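Side-chain contacts in putative NAD dependent dehydrogenase (Micromonospora echinospora, PDB 6NOR), which binds NAD and probably works as an oxidoreductase of the GFO/IDH/MocA family in the biosynthesis of the antibiotic gentamicin: residues A[51-56]-A[84-89]; A[116-121]-A[137-142]; A[203-208]-A[261-266]. One frame throughout, in Å; residues are numbered along the deposited sequence.

Contact 1: A[51-56]-A[84-89]; sequences LRWVVD and DTVRFV. With NAD (nicotinamide-adenine-dinucleotide), chain G.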
loop_
_atom_site.group_PDB
_atom_site.type_symbol
_atom_site.label_atom_id
_atom_site.label_comp_id
_atom_site.label_asym_id
_atom_site.label_seq_id
_atom_site.Cartn_x
_atom_site.Cartn_y
_atom_site.Cartn_z
ATOM N N LEU A 51 33.103 -13.964 -22.749
ATOM C CA LEU A 51 32.058 -14.681 -23.489
ATOM C C LEU A 51 32.575 -15.061 -24.854
ATOM O O LEU A 51 32.674 -14.227 -25.742
ATOM C CB LEU A 51 30.775 -13.842 -23.631
ATOM C CG LEU A 51 29.670 -14.541 -24.447
ATOM C CD1 LEU A 51 29.239 -15.854 -23.815
ATOM C CD2 LEU A 51 28.461 -13.659 -24.695
ATOM N N ARG A 52 32.903 -16.331 -25.024
ATOM C CA ARG A 52 33.532 -16.787 -26.262
ATOM C C ARG A 52 32.541 -17.347 -27.275
ATOM O O ARG A 52 32.674 -17.117 -28.478
ATOM C CB ARG A 52 34.596 -17.823 -25.933
ATOM C CG ARG A 52 35.634 -17.267 -24.985
ATOM C CD ARG A 52 36.768 -18.245 -24.766
ATOM N NE ARG A 52 37.429 -18.633 -26.009
ATOM C CZ ARG A 52 38.432 -17.961 -26.565
ATOM N NH1 ARG A 52 38.891 -16.861 -25.986
ATOM N NH2 ARG A 52 38.971 -18.387 -27.703
ATOM N N TRP A 53 31.528 -18.055 -26.787
ATOM C CA TRP A 53 30.595 -18.727 -27.678
ATOM C C TRP A 53 29.145 -18.547 -27.255
ATOM O O TRP A 53 28.833 -18.570 -26.071
ATOM C CB TRP A 53 30.913 -20.220 -27.744
ATOM C CG TRP A 53 32.226 -20.581 -28.372
ATOM C CD1 TRP A 53 33.410 -20.730 -27.736
ATOM C CD2 TRP A 53 32.473 -20.863 -29.757
ATOM N NE1 TRP A 53 34.388 -21.082 -28.630
ATOM C CE2 TRP A 53 33.838 -21.165 -29.882
ATOM C CE3 TRP A 53 31.673 -20.876 -30.905
ATOM C CZ2 TRP A 53 34.431 -21.494 -31.106
ATOM C CZ3 TRP A 53 32.259 -21.209 -32.127
ATOM C CH2 TRP A 53 33.624 -21.514 -32.214
ATOM N N VAL A 54 28.290 -18.346 -28.249
ATOM C CA VAL A 54 26.866 -18.570 -28.167
ATOM C C VAL A 54 26.562 -19.813 -29.001
ATOM O O VAL A 54 26.907 -19.869 -30.179
ATOM C CB VAL A 54 26.057 -17.372 -28.696
ATOM C CG1 VAL A 54 24.579 -17.663 -28.646
ATOM C CG2 VAL A 54 26.346 -16.146 -27.887
ATOM N N VAL A 55 25.972 -20.826 -28.372
ATOM C CA VAL A 55 25.520 -22.035 -29.057
ATOM C C VAL A 55 24.011 -22.002 -29.151
ATOM O O VAL A 55 23.344 -21.786 -28.141
ATOM C CB VAL A 55 25.949 -23.315 -28.319
ATOM C CG1 VAL A 55 25.539 -24.574 -29.127
ATOM C CG2 VAL A 55 27.453 -23.318 -28.062
ATOM N N ASP A 56 23.466 -22.187 -30.350
ATOM C CA ASP A 56 22.012 -22.204 -30.539
ATOM C C ASP A 56 21.674 -22.998 -31.782
ATOM O O ASP A 56 22.395 -22.931 -32.766
ATOM C CB ASP A 56 21.429 -20.791 -30.650
ATOM C CG ASP A 56 19.935 -20.722 -30.236
ATOM O OD1 ASP A 56 19.069 -21.248 -30.965
ATOM O OD2 ASP A 56 19.622 -20.125 -29.182
ATOM N N ASP A 84 39.543 -24.809 -25.837
ATOM C CA ASP A 84 40.123 -25.036 -24.520
ATOM C C ASP A 84 39.968 -23.871 -23.533
ATOM O O ASP A 84 40.129 -24.061 -22.333
ATOM C CB ASP A 84 41.609 -25.373 -24.666
ATOM C CG ASP A 84 41.839 -26.763 -25.234
ATOM O OD1 ASP A 84 40.865 -27.541 -25.290
ATOM O OD2 ASP A 84 42.987 -27.085 -25.620
ATOM N N THR A 85 39.685 -22.671 -24.027
ATOM C CA THR A 85 39.582 -21.516 -23.144
ATOM C C THR A 85 38.231 -21.495 -22.415
ATOM O O THR A 85 38.089 -20.890 -21.358
ATOM C CB THR A 85 39.771 -20.208 -23.912
ATOM O OG1 THR A 85 40.834 -20.363 -24.854
ATOM C CG2 THR A 85 40.115 -19.074 -22.960
ATOM N N VAL A 86 37.251 -22.180 -22.980
ATOM C CA VAL A 86 35.968 -22.347 -22.326
ATOM C C VAL A 86 36.081 -23.246 -21.090
ATOM O O VAL A 86 36.502 -24.392 -21.175
ATOM C CB VAL A 86 34.944 -22.924 -23.284
ATOM C CG1 VAL A 86 33.624 -23.113 -22.569
ATOM C CG2 VAL A 86 34.770 -22.000 -24.468
ATOM N N ARG A 87 35.711 -22.705 -19.934
ATOM C CA ARG A 87 35.789 -23.451 -18.684
ATOM C C ARG A 87 34.437 -23.457 -17.975
ATOM O O ARG A 87 34.245 -24.132 -16.961
ATOM C CB ARG A 87 36.858 -22.850 -17.775
ATOM C CG ARG A 87 38.295 -23.264 -18.132
ATOM C CD ARG A 87 39.288 -22.476 -17.290
ATOM N NE ARG A 87 39.112 -22.704 -15.855
ATOM C CZ ARG A 87 39.409 -21.810 -14.916
ATOM N NH1 ARG A 87 39.890 -20.618 -15.260
ATOM N NH2 ARG A 87 39.213 -22.101 -13.633
ATOM N N PHE A 88 33.501 -22.695 -18.521
ATOM C CA PHE A 88 32.245 -22.469 -17.861
ATOM C C PHE A 88 31.145 -22.338 -18.898
ATOM O O PHE A 88 31.231 -21.535 -19.814
ATOM C CB PHE A 88 32.340 -21.224 -16.981
ATOM C CG PHE A 88 31.041 -20.811 -16.344
ATOM C CD1 PHE A 88 30.311 -21.697 -15.582
ATOM C CD2 PHE A 88 30.558 -19.524 -16.511
ATOM C CE1 PHE A 88 29.118 -21.314 -14.990
ATOM C CE2 PHE A 88 29.364 -19.123 -15.920
ATOM C CZ PHE A 88 28.642 -20.023 -15.154
ATOM N N VAL A 89 30.117 -23.155 -18.755
ATOM C CA VAL A 89 29.037 -23.185 -19.716
ATOM C C VAL A 89 27.702 -22.914 -19.030
ATOM O O VAL A 89 27.393 -23.501 -18.000
ATOM C CB VAL A 89 28.974 -24.542 -20.438
ATOM C CG1 VAL A 89 27.886 -24.527 -21.500
ATOM C CG2 VAL A 89 30.333 -24.887 -21.038
HETATM P PA NAD G . 13.565 -19.424 -25.161
HETATM O O1A NAD G . 12.528 -20.202 -26.007
HETATM O O2A NAD G . 13.384 -17.954 -25.203
HETATM O O5B NAD G . 15.006 -19.761 -25.681
HETATM C C5B NAD G . 15.365 -21.119 -25.862
HETATM C C4B NAD G . 16.602 -21.104 -26.797
HETATM O O4B NAD G . 17.195 -22.264 -26.808
HETATM C C3B NAD G . 16.142 -20.860 -28.216
HETATM O O3B NAD G . 16.934 -19.890 -28.758
HETATM C C2B NAD G . 16.362 -22.222 -28.930
HETATM O O2B NAD G . 16.669 -21.964 -30.348
HETATM C C1B NAD G . 17.396 -22.664 -28.335
HETATM N N9A NAD G . 17.507 -24.110 -28.355
HETATM C C8A NAD G . 16.547 -25.057 -28.345
HETATM N N7A NAD G . 17.160 -26.265 -28.323
HETATM C C5A NAD G . 18.479 -26.065 -28.322
HETATM C C6A NAD G . 19.537 -26.924 -28.319
HETATM N N6A NAD G . 19.495 -28.300 -28.307
HETATM N N1A NAD G . 20.777 -26.456 -28.304
HETATM C C2A NAD G . 21.001 -25.119 -28.319
HETATM N N3A NAD G . 19.949 -24.265 -28.333
HETATM C C4A NAD G . 18.696 -24.733 -28.329
HETATM O O3 NAD G . 13.448 -19.952 -23.707
HETATM P PN NAD G . 13.952 -19.254 -22.366
HETATM O O1N NAD G . 15.243 -18.515 -22.502
HETATM O O2N NAD G . 12.860 -18.349 -21.824
HETATM O O5D NAD G . 14.176 -20.433 -21.345
HETATM C C5D NAD G . 15.345 -21.229 -21.399
HETATM C C4D NAD G . 15.606 -21.836 -20.005
HETATM O O4D NAD G . 15.715 -20.928 -19.078
HETATM C C3D NAD G . 14.401 -22.720 -19.566
HETATM O O3D NAD G . 14.861 -23.791 -18.965
HETATM C C2D NAD G . 13.594 -21.803 -18.622
HETATM O O2D NAD G . 12.809 -22.640 -17.670
HETATM C C1D NAD G . 14.514 -21.104 -18.020
HETATM N N1N NAD G . 14.045 -19.815 -17.606
HETATM C C2N NAD G . 14.449 -19.329 -16.368
HETATM C C3N NAD G . 14.023 -18.079 -15.912
HETATM C C7N NAD G . 14.498 -17.626 -14.521
HETATM O O7N NAD G . 14.098 -16.624 -14.056
HETATM N N7N NAD G . 15.400 -18.448 -13.792
HETATM C C4N NAD G . 13.181 -17.293 -16.666
HETATM C C5N NAD G . 12.779 -17.770 -17.914
HETATM C C6N NAD G . 13.214 -19.040 -18.380
#

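Contact 2: A[116-121]-A[137-142]; sequences KPLVLS and VVLAHG. With NAD (nicotinamide-adenine-dinucleotide), chain G.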
loop_
_atom_site.group_PDB
_atom_site.type_symbol
_atom_site.label_atom_id
_atom_site.label_comp_id
_atom_site.label_asym_id
_atom_site.label_seq_id
_atom_site.Cartn_x
_atom_site.Cartn_y
_atom_site.Cartn_z
ATOM N N LYS A 116 16.900 -23.344 -14.260
ATOM C CA LYS A 116 15.672 -23.953 -13.777
ATOM C C LYS A 116 14.787 -24.410 -14.949
ATOM O O LYS A 116 14.681 -23.716 -15.949
ATOM C CB LYS A 116 14.920 -22.929 -12.915
ATOM C CG LYS A 116 13.452 -22.909 -13.238
ATOM C CD LYS A 116 12.945 -21.556 -13.368
ATOM C CE LYS A 116 11.915 -21.417 -14.466
ATOM N NZ LYS A 116 11.450 -19.996 -14.471
ATOM N N PRO A 117 14.163 -25.589 -14.841
ATOM C CA PRO A 117 14.383 -26.584 -13.791
ATOM C C PRO A 117 15.630 -27.381 -14.117
ATOM O O PRO A 117 15.876 -27.607 -15.296
ATOM C CB PRO A 117 13.121 -27.455 -13.855
ATOM C CG PRO A 117 12.693 -27.376 -15.271
ATOM C CD PRO A 117 13.108 -26.007 -15.779
ATOM N N LEU A 118 16.412 -27.759 -13.112
ATOM C CA LEU A 118 17.691 -28.427 -13.358
ATOM C C LEU A 118 17.492 -29.547 -14.375
ATOM O O LEU A 118 17.976 -29.460 -15.488
ATOM C CB LEU A 118 18.290 -28.976 -12.056
ATOM C CG LEU A 118 19.664 -29.627 -12.219
ATOM C CD1 LEU A 118 20.595 -28.634 -12.816
ATOM C CD2 LEU A 118 20.246 -30.157 -10.903
ATOM N N VAL A 119 16.734 -30.563 -13.984
ATOM C CA VAL A 119 16.349 -31.668 -14.841
ATOM C C VAL A 119 14.909 -32.043 -14.513
ATOM O O VAL A 119 14.283 -31.412 -13.681
ATOM C CB VAL A 119 17.235 -32.878 -14.620
ATOM C CG1 VAL A 119 18.648 -32.614 -15.166
ATOM C CG2 VAL A 119 17.258 -33.198 -13.151
ATOM N N LEU A 120 14.381 -33.085 -15.143
ATOM C CA LEU A 120 12.969 -33.398 -14.953
ATOM C C LEU A 120 12.714 -34.688 -14.182
ATOM O O LEU A 120 11.599 -35.180 -14.158
ATOM C CB LEU A 120 12.273 -33.455 -16.310
ATOM C CG LEU A 120 12.401 -32.134 -17.080
ATOM C CD1 LEU A 120 12.012 -32.323 -18.547
ATOM C CD2 LEU A 120 11.581 -31.020 -16.390
ATOM N N SER A 121 13.736 -35.234 -13.544
ATOM C CA SER A 121 13.541 -36.415 -12.715
ATOM C C SER A 121 14.563 -36.436 -11.593
ATOM O O SER A 121 15.646 -35.870 -11.712
ATOM C CB SER A 121 13.618 -37.689 -13.556
ATOM O OG SER A 121 14.953 -37.979 -13.934
ATOM N N VAL A 137 34.044 -30.605 -11.026
ATOM C CA VAL A 137 33.559 -29.318 -11.547
ATOM C C VAL A 137 32.349 -28.810 -10.784
ATOM O O VAL A 137 31.703 -29.546 -10.047
ATOM C CB VAL A 137 33.177 -29.392 -13.040
ATOM C CG1 VAL A 137 34.401 -29.692 -13.889
ATOM C CG2 VAL A 137 32.092 -30.424 -13.263
ATOM N N VAL A 138 32.053 -27.531 -10.958
ATOM C CA VAL A 138 30.880 -26.946 -10.338
ATOM C C VAL A 138 29.657 -27.229 -11.193
ATOM O O VAL A 138 29.673 -27.027 -12.416
ATOM C CB VAL A 138 31.026 -25.421 -10.141
ATOM C CG1 VAL A 138 29.712 -24.815 -9.610
ATOM C CG2 VAL A 138 32.197 -25.110 -9.214
ATOM N N LEU A 139 28.624 -27.743 -10.532
ATOM C CA LEU A 139 27.272 -27.805 -11.065
ATOM C C LEU A 139 26.416 -26.810 -10.277
ATOM O O LEU A 139 26.316 -26.886 -9.063
ATOM C CB LEU A 139 26.685 -29.212 -10.951
ATOM C CG LEU A 139 25.182 -29.392 -11.251
ATOM C CD1 LEU A 139 24.832 -28.986 -12.657
ATOM C CD2 LEU A 139 24.737 -30.831 -11.003
ATOM N N ALA A 140 25.807 -25.871 -10.977
ATOM C CA ALA A 140 25.037 -24.843 -10.322
ATOM C C ALA A 140 23.721 -24.759 -11.032
ATOM O O ALA A 140 23.646 -25.101 -12.204
ATOM C CB ALA A 140 25.779 -23.506 -10.361
ATOM N N HIS A 141 22.673 -24.322 -10.338
ATOM C CA HIS A 141 21.354 -24.263 -10.967
ATOM C C HIS A 141 20.733 -22.881 -10.832
ATOM O O HIS A 141 21.005 -22.156 -9.881
ATOM C CB HIS A 141 20.416 -25.318 -10.385
ATOM C CG HIS A 141 20.054 -25.078 -8.952
ATOM N ND1 HIS A 141 20.859 -25.472 -7.906
ATOM C CD2 HIS A 141 18.976 -24.481 -8.390
ATOM C CE1 HIS A 141 20.298 -25.122 -6.763
ATOM N NE2 HIS A 141 19.155 -24.516 -7.029
ATOM N N GLY A 142 19.882 -22.534 -11.792
ATOM C CA GLY A 142 19.357 -21.186 -11.895
ATOM C C GLY A 142 18.170 -20.793 -11.035
ATOM O O GLY A 142 17.242 -20.182 -11.545
HETATM P PA NAD G . 13.565 -19.424 -25.161
HETATM O O1A NAD G . 12.528 -20.202 -26.007
HETATM O O2A NAD G . 13.384 -17.954 -25.203
HETATM O O5B NAD G . 15.006 -19.761 -25.681
HETATM C C5B NAD G . 15.365 -21.119 -25.862
HETATM C C4B NAD G . 16.602 -21.104 -26.797
HETATM O O4B NAD G . 17.195 -22.264 -26.808
HETATM C C3B NAD G . 16.142 -20.860 -28.216
HETATM O O3B NAD G . 16.934 -19.890 -28.758
HETATM C C2B NAD G . 16.362 -22.222 -28.930
HETATM O O2B NAD G . 16.669 -21.964 -30.348
HETATM C C1B NAD G . 17.396 -22.664 -28.335
HETATM N N9A NAD G . 17.507 -24.110 -28.355
HETATM C C8A NAD G . 16.547 -25.057 -28.345
HETATM N N7A NAD G . 17.160 -26.265 -28.323
HETATM C C5A NAD G . 18.479 -26.065 -28.322
HETATM C C6A NAD G . 19.537 -26.924 -28.319
HETATM N N6A NAD G . 19.495 -28.300 -28.307
HETATM N N1A NAD G . 20.777 -26.456 -28.304
HETATM C C2A NAD G . 21.001 -25.119 -28.319
HETATM N N3A NAD G . 19.949 -24.265 -28.333
HETATM C C4A NAD G . 18.696 -24.733 -28.329
HETATM O O3 NAD G . 13.448 -19.952 -23.707
HETATM P PN NAD G . 13.952 -19.254 -22.366
HETATM O O1N NAD G . 15.243 -18.515 -22.502
HETATM O O2N NAD G . 12.860 -18.349 -21.824
HETATM O O5D NAD G . 14.176 -20.433 -21.345
HETATM C C5D NAD G . 15.345 -21.229 -21.399
HETATM C C4D NAD G . 15.606 -21.836 -20.005
HETATM O O4D NAD G . 15.715 -20.928 -19.078
HETATM C C3D NAD G . 14.401 -22.720 -19.566
HETATM O O3D NAD G . 14.861 -23.791 -18.965
HETATM C C2D NAD G . 13.594 -21.803 -18.622
HETATM O O2D NAD G . 12.809 -22.640 -17.670
HETATM C C1D NAD G . 14.514 -21.104 -18.020
HETATM N N1N NAD G . 14.045 -19.815 -17.606
HETATM C C2N NAD G . 14.449 -19.329 -16.368
HETATM C C3N NAD G . 14.023 -18.079 -15.912
HETATM C C7N NAD G . 14.498 -17.626 -14.521
HETATM O O7N NAD G . 14.098 -16.624 -14.056
HETATM N N7N NAD G . 15.400 -18.448 -13.792
HETATM C C4N NAD G . 13.181 -17.293 -16.666
HETATM C C5N NAD G . 12.779 -17.770 -17.914
HETATM C C6N NAD G . 13.214 -19.040 -18.380
#

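Contact 3: A[203-208]-A[261-266]; sequences VELCRW and LTVEVI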
loop_
_atom_site.group_PDB
_atom_site.type_symbol
_atom_site.label_atom_id
_atom_site.label_comp_id
_atom_site.label_asym_id
_atom_site.label_seq_id
_atom_site.Cartn_x
_atom_site.Cartn_y
_atom_site.Cartn_z
ATOM N N VAL A 203 8.822 -23.402 -4.633
ATOM C CA VAL A 203 9.251 -24.450 -3.709
ATOM C C VAL A 203 10.635 -24.142 -3.145
ATOM O O VAL A 203 10.865 -24.313 -1.966
ATOM C CB VAL A 203 9.242 -25.826 -4.371
ATOM C CG1 VAL A 203 9.889 -26.837 -3.463
ATOM C CG2 VAL A 203 7.803 -26.246 -4.668
ATOM N N GLU A 204 11.543 -23.643 -3.968
ATOM C CA GLU A 204 12.862 -23.302 -3.464
ATOM C C GLU A 204 12.765 -22.177 -2.411
ATOM O O GLU A 204 13.383 -22.268 -1.347
ATOM C CB GLU A 204 13.801 -22.901 -4.615
ATOM C CG GLU A 204 15.274 -22.787 -4.213
ATOM C CD GLU A 204 16.247 -22.683 -5.406
ATOM O OE1 GLU A 204 15.794 -22.421 -6.539
ATOM O OE2 GLU A 204 17.473 -22.861 -5.202
ATOM N N LEU A 205 11.972 -21.144 -2.700
ATOM C CA LEU A 205 11.772 -20.029 -1.769
ATOM C C LEU A 205 11.159 -20.479 -0.458
ATOM O O LEU A 205 11.630 -20.077 0.589
ATOM C CB LEU A 205 10.895 -18.954 -2.389
ATOM C CG LEU A 205 11.623 -18.157 -3.462
ATOM C CD1 LEU A 205 10.647 -17.360 -4.332
ATOM C CD2 LEU A 205 12.670 -17.249 -2.812
ATOM N N CYS A 206 10.124 -21.320 -0.517
ATOM C CA CYS A 206 9.509 -21.869 0.698
ATOM C C CYS A 206 10.507 -22.571 1.616
ATOM O O CYS A 206 10.597 -22.239 2.794
ATOM C CB CYS A 206 8.406 -22.872 0.365
ATOM S SG CYS A 206 6.777 -22.217 0.108
ATOM N N ARG A 207 11.209 -23.572 1.086
ATOM C CA ARG A 207 12.253 -24.300 1.824
ATOM C C ARG A 207 13.205 -23.363 2.507
ATOM O O ARG A 207 13.468 -23.460 3.690
ATOM C CB ARG A 207 13.102 -25.159 0.895
ATOM C CG ARG A 207 12.525 -26.417 0.428
ATOM C CD ARG A 207 13.583 -27.167 -0.388
ATOM N NE ARG A 207 14.504 -27.956 0.432
ATOM C CZ ARG A 207 15.824 -27.833 0.388
ATOM N NH1 ARG A 207 16.384 -26.933 -0.405
ATOM N NH2 ARG A 207 16.586 -28.597 1.147
ATOM N N TRP A 208 13.742 -22.471 1.697
ATOM C CA TRP A 208 14.802 -21.568 2.084
ATOM C C TRP A 208 14.361 -20.628 3.175
ATOM O O TRP A 208 15.066 -20.449 4.157
ATOM C CB TRP A 208 15.257 -20.792 0.863
ATOM C CG TRP A 208 16.250 -19.711 1.105
ATOM C CD1 TRP A 208 17.502 -19.838 1.660
ATOM C CD2 TRP A 208 16.112 -18.337 0.734
ATOM N NE1 TRP A 208 18.131 -18.620 1.667
ATOM C CE2 TRP A 208 17.303 -17.685 1.099
ATOM C CE3 TRP A 208 15.090 -17.595 0.133
ATOM C CZ2 TRP A 208 17.499 -16.325 0.885
ATOM C CZ3 TRP A 208 15.289 -16.239 -0.081
ATOM C CH2 TRP A 208 16.479 -15.621 0.298
ATOM N N LEU A 261 5.083 -11.738 -7.390
ATOM C CA LEU A 261 5.861 -12.697 -6.618
ATOM C C LEU A 261 5.970 -12.241 -5.171
ATOM O O LEU A 261 6.581 -11.226 -4.876
ATOM C CB LEU A 261 7.259 -12.918 -7.253
ATOM C CG LEU A 261 8.209 -13.894 -6.541
ATOM C CD1 LEU A 261 7.531 -15.211 -6.162
ATOM C CD2 LEU A 261 9.520 -14.158 -7.330
ATOM N N THR A 262 5.378 -13.010 -4.270
ATOM C CA THR A 262 5.391 -12.674 -2.849
ATOM C C THR A 262 5.763 -13.859 -1.936
ATOM O O THR A 262 5.519 -15.029 -2.237
ATOM C CB THR A 262 4.022 -12.132 -2.376
ATOM O OG1 THR A 262 3.052 -13.173 -2.466
ATOM C CG2 THR A 262 3.541 -10.923 -3.219
ATOM N N VAL A 263 6.341 -13.513 -0.798
ATOM C CA VAL A 263 6.757 -14.465 0.200
ATOM C C VAL A 263 6.216 -14.038 1.549
ATOM O O VAL A 263 6.300 -12.875 1.914
ATOM C CB VAL A 263 8.285 -14.576 0.287
ATOM C CG1 VAL A 263 8.658 -15.579 1.351
ATOM C CG2 VAL A 263 8.875 -14.994 -1.054
ATOM N N GLU A 264 5.664 -14.988 2.285
ATOM C CA GLU A 264 5.081 -14.728 3.590
ATOM C C GLU A 264 5.498 -15.822 4.558
ATOM O O GLU A 264 5.360 -16.998 4.273
ATOM C CB GLU A 264 3.568 -14.657 3.457
ATOM C CG GLU A 264 2.784 -14.279 4.680
ATOM C CD GLU A 264 1.271 -14.338 4.402
ATOM O OE1 GLU A 264 0.511 -13.545 5.001
ATOM O OE2 GLU A 264 0.842 -15.173 3.567
ATOM N N VAL A 265 6.050 -15.423 5.688
ATOM C CA VAL A 265 6.375 -16.345 6.760
ATOM C C VAL A 265 5.686 -15.908 8.041
ATOM O O VAL A 265 5.801 -14.753 8.445
ATOM C CB VAL A 265 7.887 -16.415 6.992
ATOM C CG1 VAL A 265 8.205 -17.331 8.172
ATOM C CG2 VAL A 265 8.604 -16.893 5.734
ATOM N N ILE A 266 4.961 -16.822 8.675
ATOM C CA ILE A 266 4.215 -16.506 9.895
ATOM C C ILE A 266 4.576 -17.397 11.093
ATOM O O ILE A 266 4.462 -18.619 11.034
ATOM C CB ILE A 266 2.712 -16.611 9.642
ATOM C CG1 ILE A 266 2.346 -15.883 8.350
ATOM C CG2 ILE A 266 1.886 -16.041 10.825
ATOM C CD1 ILE A 266 0.866 -15.957 8.032
#

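Contact 1: A[51-56]-A[84-89]
Arg52, near the start of strand 49-55, reaches across to Thr85, just ahead of strand 86-91, and the pair shows how two Rossmann strands that are not sheet neighbours can still meet through their side chains. Strand 25-30 lies between them in the parallel sheet, and the closest alpha carbons, Arg52 CA and Val86 CA, are 7.2 Å apart.

The first kind of contact is a charged, flat group lying against the beta carbon of a threonine. Thr85 CB sits over one face of the Arg52 guanidinium, offset toward its rim, with 3.5 Å between Arg52 NE and Thr85 CB. The arginine chain bends at chi3 (57°), and the flat group presents a face to the threonine. Thr85 CG2 extends the contact along the arginine, lying 3.9 Å from Arg52 CD.

Charge is settled beside the segments: Arg52 forms salt bridges with Asp83 through NE and with Asp50 through NH1, and Asp83 also accepts a hydrogen bond from Trp53 NE1. With an alanine here, Asp83 and Asp50 would probably lose their cationic partner and Thr85 the flat surface it rests on.

The apolar part is small. Val86 CG2 approaches the indole of Trp53 obliquely, 3.8 Å from Trp53 CD1, and the two side chains cross at roughly a right angle.

A separate, ligand-directed interaction lies just past the end of strand 49-55, where the Asp56 carboxylate grips the adenosine ribose of NAD: O2B donates to Asp56 OD1 at 2.6 Å and O3B to Asp56 OD2 at 2.7 Å. Such an acidic residue accepting both ribose hydroxyls is the classical NAD-binding feature of Rossmann folds. The strand thus carries an ion-paired, partly exposed arginine near its start and leads, just beyond its end, to a carboxylate committed to the cofactor.

Contact 2: A[116-121]-A[137-142]
The nicotinamide end of the NAD pocket, at the edge of the Rossmann sheet, is where the loop 116-121 meets segment 137-142. The loop, which follows strand 111-114, has Lys116 and a cis peptide bond before Pro117, a Lys-Pro pair familiar from the GFO/IDH/MocA family, and leads to helix 122-134, whose N-cap is Ser121.

Packing between the segments is apolar and centred on Leu118. Its CD1 lies 4.1 Å from His141 CB and 4.3 Å from Leu139 CD1, so one methyl meets two residues of the same strand. The leucine and histidine side chains cross at about a right angle; with chi1 of 67°, the His141 ring is carried away from the loop, and its NE2 bonds to Glu204. Trp200 of helix 199-209 packs on Leu118 and His141 alike.

Nearer the cofactor, Gly142 meets the root of the lysine, its O lying 3.8 Å from Lys116 CB. There is little room for a side chain at Gly142, since a beta carbon would come close to Lys116 N. Beyond CB the lysine bends at chi2 and chi3 to run beside the nicotinamide, bringing Lys116 NZ 3.5 Å from NAD C3N. Its backbone holds the adjoining ribose: NAD O2D donates a hydrogen bond to Lys116 O at 2.8 Å.

Contact 3: A[203-208]-A[261-266]
This is a buried helix-on-sheet contact, entirely apolar, in which helix 199-209 rests against strand 260-267 of the large mixed sheet. Leu205 carries it from the helix side, pointing at the strand, and Leu205 CA is 7.7 Å from Val263 CA, the nearest such pair.

One methyl does the touching. Leu205 CD1 lies 4.2 Å from Leu261 CD1 and 4.4 Å from Val263 CG2, reaching two strand residues two apart, with Thr262 between them pointing away. The leucine on the strand meets it with the end of its chain: CG is anti to the backbone N (chi1 179°), which carries the branch out from the strand until its CD1 meets the helix residue. The distances suit ordinary van der Waals packing without strain.

Phe151 of helix 149-157 touches Leu205, Leu261 and Val263, adding an aromatic group to the same cluster. Glu264, on the same strand, forms a salt bridge with Arg175 of the second subunit, so the same strand also takes part in the subunit interface. A helix laid against a mostly antiparallel sheet in this way is typical of the C-terminal domain of GFO/IDH/MocA proteins.

Contacts 1 and 2 belong to the same parallel Rossmann sheet and both reach NAD, though at different parts of it: contact 1 at the adenosine ribose, contact 2 at the nicotinamide end. Their centres are about 18 Å apart and they do not touch. Contact 3 lies in the C-terminal domain, on the far side of the chain's centre from contact 1. Burial and chemistry change together: the partly exposed contact 1 sets an arginine, ion-paired to residues beside the segments, against a threonine, whereas contacts 2 and 3 are buried and pack mainly through leucine methyls. A probable hydrogen bond from His141 to Glu204 links contact 2 to the helix of contact 3, consistent with a tie between the two parts of the fold.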